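Local coordinates for DUF1904 domain-containing protein (Sebaldella termitidis, PDB 4M1A) that is of unknown function but belongs to the DUF1904 family of the MIF clan and assembles as an alpha/beta trimer, at residues 22-27 against 74-79. Residues are numbered along the deposited sequence; the frame is centred on the assembly and turned at random.
Sequences ADELGI and AALFTE
The F77 ring is met by both methyls of L25: CD1 of L25 lies at the ring edge, in plane, 3.8 Å from CZ of F77, while CD2 of L25 comes in obliquely, 3.8 Å from CE1 of F77. F17 packs edge-to-face with the same ring, and I58, V60 and I91 of the underlying strands also touch it. CG of L25 is anti to its carbonyl carbon (chi1 -67°); this, with chi2 extended, brings the end of the side chain nearer to F77 than its CB bond suggests. Here segments 22-27 and 74-79 run nearly antiparallel (158°), with a closest axis approach of 11.7 Å, on helices 21-29 and 67-82, which cover one side of the mixed sheet in an alpha/beta subunit. CD2 of L76 sits 4.1 Å from CD2 of L25. The E24 chain, bent at chi2 (72°), runs obliquely across the L76 side chain, the exact spacing being doubtful. With an alanine here in place of E24, its aliphatic arm would be gone and a gap would probably open beside the L76 methyls. Within 74-79, OG1 and N of T78 both donate to O of A74, from opposite faces of its carbonyl plane; A74 packs on Y102 and T78 on G105, both of the second subunit.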
loop_
_atom_site.group_PDB
_atom_site.type_symbol
_atom_site.label_atom_id
_atom_site.label_comp_id
_atom_site.label_asym_id
_atom_site.label_seq_id
_atom_site.Cartn_x
_atom_site.Cartn_y
_atom_site.Cartn_z
ATOM N N ALA A 22 -15.556 1.735 14.651
ATOM C CA ALA A 22 -15.601 0.288 14.472
ATOM C C ALA A 22 -16.983 -0.262 14.851
ATOM O O ALA A 22 -17.395 -1.222 14.266
ATOM C CB ALA A 22 -14.567 -0.412 15.289
ATOM N N ASP A 23 -17.656 0.338 15.863
ATOM C CA ASP A 23 -19.084 -0.023 16.152
ATOM C C ASP A 23 -19.932 0.165 14.942
ATOM O O ASP A 23 -20.708 -0.715 14.550
ATOM C CB ASP A 23 -19.674 0.908 17.225
ATOM C CG ASP A 23 -18.895 0.888 18.515
ATOM O OD1 ASP A 23 -18.428 -0.251 18.859
ATOM O OD2 ASP A 23 -18.807 2.025 19.173
ATOM N N GLU A 24 -19.891 1.349 14.338
ATOM C CA GLU A 24 -20.735 1.610 13.188
ATOM C C GLU A 24 -20.398 0.733 12.039
ATOM O O GLU A 24 -21.238 0.181 11.318
ATOM C CB GLU A 24 -20.549 3.064 12.709
ATOM C CG GLU A 24 -21.251 3.357 11.375
ATOM C CD GLU A 24 -22.795 3.436 11.420
ATOM O OE1 GLU A 24 -23.464 2.874 12.332
ATOM O OE2 GLU A 24 -23.313 4.015 10.475
ATOM N N LEU A 25 -19.083 0.534 11.854
ATOM C CA LEU A 25 -18.676 -0.324 10.682
ATOM C C LEU A 25 -19.085 -1.780 10.848
ATOM O O LEU A 25 -19.509 -2.413 9.861
ATOM C CB LEU A 25 -17.167 -0.168 10.407
ATOM C CG LEU A 25 -16.758 1.207 9.904
ATOM C CD1 LEU A 25 -15.222 1.254 9.666
ATOM C CD2 LEU A 25 -17.472 1.542 8.591
ATOM N N GLY A 26 -18.918 -2.272 12.043
ATOM C CA GLY A 26 -19.323 -3.616 12.414
ATOM C C GLY A 26 -20.796 -3.853 12.157
ATOM O O GLY A 26 -21.215 -4.936 11.671
ATOM N N ILE A 27 -21.603 -2.830 12.447
ATOM C CA ILE A 27 -23.042 -2.954 12.181
ATOM C C ILE A 27 -23.335 -3.023 10.671
ATOM O O ILE A 27 -24.133 -3.862 10.196
ATOM C CB ILE A 27 -23.834 -1.746 12.798
ATOM C CG1 ILE A 27 -23.711 -1.642 14.314
ATOM C CG2 ILE A 27 -25.246 -1.745 12.276
ATOM C CD1 ILE A 27 -24.291 -2.759 15.129
ATOM N N ALA A 74 -18.776 3.935 2.155
ATOM C CA ALA A 74 -18.350 5.102 1.466
ATOM C C ALA A 74 -19.093 6.391 1.867
ATOM O O ALA A 74 -18.485 7.479 1.963
ATOM C CB ALA A 74 -18.466 4.900 -0.019
ATOM N N ALA A 75 -20.419 6.292 1.998
ATOM C CA ALA A 75 -21.206 7.478 2.376
ATOM C C ALA A 75 -20.805 7.970 3.766
ATOM O O ALA A 75 -20.640 9.164 3.980
ATOM C CB ALA A 75 -22.719 7.144 2.276
ATOM N N LEU A 76 -20.652 7.046 4.690
ATOM C CA LEU A 76 -20.308 7.327 6.085
ATOM C C LEU A 76 -18.940 8.042 6.146
ATOM O O LEU A 76 -18.783 9.086 6.750
ATOM C CB LEU A 76 -20.257 6.084 6.881
ATOM C CG LEU A 76 -19.908 6.279 8.384
ATOM C CD1 LEU A 76 -20.901 7.179 9.139
ATOM C CD2 LEU A 76 -19.698 4.951 9.080
ATOM N N PHE A 77 -17.963 7.455 5.457
ATOM C CA PHE A 77 -16.624 8.038 5.481
ATOM C C PHE A 77 -16.619 9.424 4.880
ATOM O O PHE A 77 -15.960 10.345 5.428
ATOM C CB PHE A 77 -15.625 7.109 4.750
ATOM C CG PHE A 77 -15.201 5.870 5.488
ATOM C CD1 PHE A 77 -15.676 5.477 6.709
ATOM C CD2 PHE A 77 -14.280 4.970 4.858
ATOM C CE1 PHE A 77 -15.212 4.324 7.331
ATOM C CE2 PHE A 77 -13.878 3.844 5.474
ATOM C CZ PHE A 77 -14.335 3.478 6.697
ATOM N N THR A 78 -17.343 9.631 3.790
ATOM C CA THR A 78 -17.370 10.866 3.091
ATOM C C THR A 78 -18.024 11.934 3.926
ATOM O O THR A 78 -17.469 13.001 4.089
ATOM C CB THR A 78 -18.038 10.760 1.734
ATOM O OG1 THR A 78 -17.339 9.717 0.985
ATOM C CG2 THR A 78 -17.996 12.048 0.948
ATOM N N GLU A 79 -19.147 11.584 4.507
ATOM C CA GLU A 79 -19.875 12.520 5.416
ATOM C C GLU A 79 -19.044 12.947 6.613
ATOM O O GLU A 79 -19.008 14.145 6.939
ATOM C CB GLU A 79 -21.186 11.875 5.894
ATOM C CG GLU A 79 -22.252 11.895 4.844
ATOM C CD GLU A 79 -23.548 11.162 5.286
ATOM O OE1 GLU A 79 -23.568 10.469 6.350
ATOM O OE2 GLU A 79 -24.558 11.284 4.539
#